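Long-range contacts in aminotransferase class-III (Sphaerobacter thermophilus DSM 20745, PDB 6K8H), which is a class-III aminotransferase, also named omega-transaminase, of the clan of pyridoxal-phosphate-dependent aminotransferases: residues P145-F150 / D192-L197; Y158-V163 / Q188-S193. All coordinates share one frame; numbering follows the deposited sequence.

Interaction 1 (P145-F150 / D192-L197)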
loop_
_atom_site.group_PDB
_atom_site.type_symbol
_atom_site.label_atom_id
_atom_site.label_comp_id
_atom_site.label_asym_id
_atom_site.label_seq_id
_atom_site.Cartn_x
_atom_site.Cartn_y
_atom_site.Cartn_z
ATOM N N PRO B 145 2.534 -10.926 21.042
ATOM C CA PRO B 145 3.464 -10.417 20.023
ATOM C C PRO B 145 3.611 -11.275 18.771
ATOM O O PRO B 145 3.859 -10.730 17.687
ATOM C CB PRO B 145 4.788 -10.332 20.791
ATOM C CG PRO B 145 4.691 -11.434 21.810
ATOM C CD PRO B 145 3.231 -11.517 22.200
ATOM N N ARG B 146 3.477 -12.596 18.884
ATOM C CA ARG B 146 3.821 -13.478 17.774
ATOM C C ARG B 146 2.614 -13.797 16.894
ATOM O O ARG B 146 1.457 -13.686 17.301
ATOM C CB ARG B 146 4.426 -14.786 18.282
ATOM C CG ARG B 146 5.719 -14.594 19.033
ATOM C CD ARG B 146 6.316 -15.906 19.464
ATOM N NE ARG B 146 7.683 -15.698 19.923
ATOM C CZ ARG B 146 8.508 -16.669 20.299
ATOM N NH1 ARG B 146 8.099 -17.931 20.278
ATOM N NH2 ARG B 146 9.741 -16.371 20.704
ATOM N N ILE B 147 2.908 -14.246 15.673
ATOM C CA ILE B 147 1.885 -14.740 14.765
ATOM C C ILE B 147 2.343 -16.076 14.200
ATOM O O ILE B 147 3.529 -16.411 14.207
ATOM C CB ILE B 147 1.589 -13.756 13.611
ATOM C CG1 ILE B 147 2.734 -13.800 12.594
ATOM C CG2 ILE B 147 1.357 -12.344 14.159
ATOM C CD1 ILE B 147 2.447 -13.098 11.291
ATOM N N ALA B 148 1.376 -16.837 13.704
ATOM C CA ALA B 148 1.633 -18.088 13.015
ATOM C C ALA B 148 1.140 -17.961 11.583
ATOM O O ALA B 148 0.101 -17.346 11.328
ATOM C CB ALA B 148 0.939 -19.263 13.715
ATOM N N LYS B 149 1.906 -18.524 10.660
ATOM C CA LYS B 149 1.499 -18.644 9.255
ATOM C C LYS B 149 1.971 -19.993 8.743
ATOM O O LYS B 149 2.655 -20.730 9.450
ATOM C CB LYS B 149 2.062 -17.510 8.398
ATOM C CG LYS B 149 3.580 -17.459 8.395
ATOM C CD LYS B 149 4.056 -16.617 7.243
ATOM C CE LYS B 149 3.869 -17.340 5.932
ATOM N NZ LYS B 149 4.640 -16.673 4.846
ATOM N N PHE B 150 1.628 -20.318 7.499
ATOM C CA PHE B 150 1.892 -21.641 6.949
ATOM C C PHE B 150 3.063 -21.619 5.969
ATOM O O PHE B 150 3.190 -20.706 5.150
ATOM C CB PHE B 150 0.618 -22.209 6.305
ATOM C CG PHE B 150 -0.431 -22.567 7.325
ATOM C CD1 PHE B 150 -1.290 -21.602 7.832
ATOM C CD2 PHE B 150 -0.489 -23.850 7.852
ATOM C CE1 PHE B 150 -2.228 -21.919 8.817
ATOM C CE2 PHE B 150 -1.427 -24.179 8.827
ATOM C CZ PHE B 150 -2.301 -23.209 9.308
ATOM N N ASP B 192 12.241 -15.207 14.714
ATOM C CA ASP B 192 11.839 -15.781 15.989
ATOM C C ASP B 192 10.404 -15.442 16.356
ATOM O O ASP B 192 9.802 -16.174 17.150
ATOM C CB ASP B 192 12.761 -15.297 17.117
ATOM C CG ASP B 192 14.178 -15.840 17.003
ATOM O OD1 ASP B 192 14.428 -16.725 16.152
ATOM O OD2 ASP B 192 15.055 -15.369 17.771
ATOM N N SER B 193 9.852 -14.340 15.833
ATOM C CA SER B 193 8.469 -13.996 16.170
ATOM C C SER B 193 7.415 -14.718 15.324
ATOM O O SER B 193 6.226 -14.495 15.555
ATOM C CB SER B 193 8.243 -12.489 16.060
ATOM O OG SER B 193 8.192 -12.117 14.690
ATOM N N VAL B 194 7.789 -15.536 14.339
ATOM C CA VAL B 194 6.821 -16.159 13.433
ATOM C C VAL B 194 6.872 -17.671 13.631
ATOM O O VAL B 194 7.945 -18.279 13.533
ATOM C CB VAL B 194 7.065 -15.781 11.958
ATOM C CG1 VAL B 194 6.024 -16.450 11.060
ATOM C CG2 VAL B 194 7.003 -14.279 11.795
ATOM N N VAL B 195 5.726 -18.261 13.964
ATOM C CA VAL B 195 5.577 -19.709 14.097
ATOM C C VAL B 195 5.083 -20.254 12.760
ATOM O O VAL B 195 3.983 -19.904 12.314
ATOM C CB VAL B 195 4.595 -20.065 15.231
ATOM C CG1 VAL B 195 4.365 -21.593 15.304
ATOM C CG2 VAL B 195 5.073 -19.531 16.575
ATOM N N VAL B 196 5.874 -21.125 12.131
ATOM C CA VAL B 196 5.580 -21.637 10.789
ATOM C C VAL B 196 4.957 -23.025 10.909
ATOM O O VAL B 196 5.593 -23.965 11.398
ATOM C CB VAL B 196 6.841 -21.675 9.909
ATOM C CG1 VAL B 196 6.460 -22.043 8.485
ATOM C CG2 VAL B 196 7.553 -20.313 9.919
ATOM N N LEU B 197 3.712 -23.157 10.441
ATOM C CA LEU B 197 2.845 -24.319 10.536
ATOM C C LEU B 197 2.813 -25.085 9.220
ATOM O O LEU B 197 3.091 -24.532 8.152
ATOM C CB LEU B 197 1.416 -23.900 10.910
ATOM C CG LEU B 197 1.247 -22.902 12.061
ATOM C CD1 LEU B 197 -0.166 -22.359 12.081
ATOM C CD2 LEU B 197 1.584 -23.563 13.376
#
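V195 is held to strand 146-150 through both its backbone polar groups: its N donates to I147 O over 2.9 Å, with 170° at the hydrogen, and its O accepts from K149 N at 3.0 Å in a more bent bond of 149°. One step on, L197 N reaches K149 O at 2.8 Å. The ladder starts more loosely, with a weak bond from I147 N to S193 O. Between these bonds A148 CA comes within 3.1 Å of V195 O, a CA-H...O contact. R146 leaves its strand with CG beside the backbone N (chi1 -63°) and then runs extended, which lays the guanidinium face over D192 O, 3.4 Å from CZ. NH1 goes on to a salt bridge with E215. On the side of A148, V195 and L197, the leucine covers one face of the F150 ring: L197 CB sits 3.9 Å from the ring centroid and CD1 lies over the same face, against CZ, while also touching A148 CB. T205 and L208 of helix 202-211 close over this apolar patch. On the other side K149 CG rests against V194 CG1 at 3.8 Å, while its bent chain leaves NZ hydrogen-bonded to the carbonyls of C153, A161 and V163. The pairing is parallel throughout; 194-197 is the outermost strand, beside 146-150, in the mixed seven-stranded sheet of the large domain of fold-type I PLP enzymes.

Interaction 2 (Y158-V163 / Q188-S193); sequences YDFAEV and QAVLDS
F160 turns its CG away from its own carbonyl carbon (chi1 -60°), and this carries the ring from the short helical turn 159-162 across to V190 and S193. In V190, CG1 anti to the backbone N (chi1 170°) sets both methyls obliquely against the same side of the ring: CG2 lies 3.9 Å from F160 CE1, and CG1 lies 4.0 Å from CD1. The two side chains cross at about a right angle. S193 OG approaches differently, at the ring edge and near its plane, 3.1 Å from F160 CD1; the hydroxyl donates to V190 O at 2.9 Å, tilted 24° from the carbonyl plane, which ties it back to the backbone of helix 188-192. The weakly bonded turn 159-162 and helix 188-192 are the two helical pieces of the beta-alpha-beta crossover between parallel neighbours 146-150 and 194-197, and they meet at the subunit interface of the dimer. There F160 packs on V190 of the second subunit, V190 on F160 of that subunit, and D159 is hydrogen-bonded to Y158 OH of the second subunit through OD1 and forms a salt bridge with R139 of that subunit through OD2. Farther along, V163 CG2 touches two residues of the other helix, V190 CG1 and L191 CD2, each at 4.1 Å. L191 starts out pointing away from 158-163, and its CD2 methyl comes back to V163.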
loop_
_atom_site.group_PDB
_atom_site.type_symbol
_atom_site.label_atom_id
_atom_site.label_comp_id
_atom_site.label_asym_id
_atom_site.label_seq_id
_atom_site.Cartn_x
_atom_site.Cartn_y
_atom_site.Cartn_z
ATOM N N TYR B 158 5.023 -7.530 3.750
ATOM C CA TYR B 158 5.173 -7.195 5.166
ATOM C C TYR B 158 6.088 -8.197 5.871
ATOM O O TYR B 158 5.856 -9.409 5.799
ATOM C CB TYR B 158 3.801 -7.179 5.821
ATOM C CG TYR B 158 3.768 -6.878 7.308
ATOM C CD1 TYR B 158 4.501 -5.829 7.848
ATOM C CD2 TYR B 158 2.964 -7.625 8.158
ATOM C CE1 TYR B 158 4.446 -5.541 9.213
ATOM C CE2 TYR B 158 2.899 -7.353 9.520
ATOM C CZ TYR B 158 3.650 -6.315 10.044
ATOM O OH TYR B 158 3.583 -6.033 11.391
ATOM N N ASP B 159 7.097 -7.686 6.597
ATOM C CA ASP B 159 8.163 -8.517 7.179
ATOM C C ASP B 159 7.653 -9.809 7.824
ATOM O O ASP B 159 8.125 -10.913 7.514
ATOM C CB ASP B 159 8.925 -7.722 8.250
ATOM C CG ASP B 159 9.658 -6.517 7.694
ATOM O OD1 ASP B 159 9.017 -5.712 6.998
ATOM O OD2 ASP B 159 10.867 -6.355 7.986
ATOM N N PHE B 160 6.706 -9.680 8.752
ATOM C CA PHE B 160 6.255 -10.836 9.517
ATOM C C PHE B 160 5.431 -11.796 8.663
ATOM O O PHE B 160 5.510 -13.015 8.858
ATOM C CB PHE B 160 5.468 -10.352 10.744
ATOM C CG PHE B 160 6.277 -9.478 11.659
ATOM C CD1 PHE B 160 7.156 -10.034 12.574
ATOM C CD2 PHE B 160 6.188 -8.101 11.582
ATOM C CE1 PHE B 160 7.918 -9.232 13.405
ATOM C CE2 PHE B 160 6.947 -7.295 12.408
ATOM C CZ PHE B 160 7.810 -7.868 13.327
ATOM N N ALA B 161 4.666 -11.274 7.696
ATOM C CA ALA B 161 3.813 -12.115 6.862
ATOM C C ALA B 161 4.589 -12.884 5.801
ATOM O O ALA B 161 4.095 -13.900 5.299
ATOM C CB ALA B 161 2.737 -11.258 6.193
ATOM N N GLU B 162 5.798 -12.447 5.458
ATOM C CA GLU B 162 6.525 -13.080 4.374
ATOM C C GLU B 162 7.533 -14.133 4.841
ATOM O O GLU B 162 8.126 -14.812 3.987
ATOM C CB GLU B 162 7.221 -12.011 3.525
ATOM C CG GLU B 162 8.372 -11.344 4.220
ATOM C CD GLU B 162 9.096 -10.349 3.340
ATOM O OE1 GLU B 162 8.631 -10.099 2.207
ATOM O OE2 GLU B 162 10.127 -9.808 3.785
ATOM N N VAL B 163 7.711 -14.326 6.155
ATOM C CA VAL B 163 8.635 -15.355 6.636
ATOM C C VAL B 163 8.235 -16.707 6.055
ATOM O O VAL B 163 7.055 -17.063 6.041
ATOM C CB VAL B 163 8.654 -15.384 8.176
ATOM C CG1 VAL B 163 9.269 -16.691 8.684
ATOM C CG2 VAL B 163 9.422 -14.201 8.731
ATOM N N GLN B 188 16.953 -11.624 13.095
ATOM C CA GLN B 188 16.630 -12.848 13.816
ATOM C C GLN B 188 15.356 -12.693 14.635
ATOM O O GLN B 188 14.579 -13.642 14.734
ATOM C CB GLN B 188 17.796 -13.259 14.720
ATOM C CG GLN B 188 17.663 -14.658 15.329
ATOM C CD GLN B 188 17.673 -15.772 14.291
ATOM O OE1 GLN B 188 18.482 -15.763 13.370
ATOM N NE2 GLN B 188 16.774 -16.747 14.448
ATOM N N ALA B 189 15.100 -11.499 15.185
ATOM C CA ALA B 189 13.914 -11.286 16.018
ATOM C C ALA B 189 12.622 -11.370 15.210
ATOM O O ALA B 189 11.573 -11.774 15.742
ATOM C CB ALA B 189 14.017 -9.942 16.743
ATOM N N VAL B 190 12.673 -11.016 13.923
ATOM C CA VAL B 190 11.515 -11.228 13.057
ATOM C C VAL B 190 11.282 -12.719 12.818
ATOM O O VAL B 190 10.151 -13.209 12.923
ATOM C CB VAL B 190 11.674 -10.450 11.741
ATOM C CG1 VAL B 190 10.601 -10.859 10.747
ATOM C CG2 VAL B 190 11.589 -8.962 12.027
ATOM N N LEU B 191 12.337 -13.452 12.467
ATOM C CA LEU B 191 12.220 -14.901 12.293
ATOM C C LEU B 191 11.691 -15.582 13.556
ATOM O O LEU B 191 10.810 -16.454 13.494
ATOM C CB LEU B 191 13.578 -15.491 11.904
ATOM C CG LEU B 191 14.163 -15.147 10.531
ATOM C CD1 LEU B 191 15.502 -15.838 10.380
ATOM C CD2 LEU B 191 13.207 -15.526 9.400
ATOM N N ASP B 192 12.241 -15.207 14.714
ATOM C CA ASP B 192 11.839 -15.781 15.989
ATOM C C ASP B 192 10.404 -15.442 16.356
ATOM O O ASP B 192 9.802 -16.174 17.150
ATOM C CB ASP B 192 12.761 -15.297 17.117
ATOM C CG ASP B 192 14.178 -15.840 17.003
ATOM O OD1 ASP B 192 14.428 -16.725 16.152
ATOM O OD2 ASP B 192 15.055 -15.369 17.771
ATOM N N SER B 193 9.852 -14.340 15.833
ATOM C CA SER B 193 8.469 -13.996 16.170
ATOM C C SER B 193 7.415 -14.718 15.324
ATOM O O SER B 193 6.226 -14.495 15.555
ATOM C CB SER B 193 8.243 -12.489 16.060
ATOM O OG SER B 193 8.192 -12.117 14.690
#

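How the interactions relate
The centres of interactions 1 and 2 lie about 8 Å apart, on the same side of the chain's centre. Along the chain the order is strand 146-150, helix 159-162, helix 188-192 and strand 194-197, so interaction 2 joins two helices of the connection whose flanking strands pair in interaction 1. D192 and S193 belong to both, where the second helix runs into the edge strand. Direct contacts also bind the two: K149 of interaction 1 reaches carbonyls of the 158-163 segment, and V194 CG2 packs on F160 O. The sheet edge is thereby joined to helical pieces that reach the second subunit.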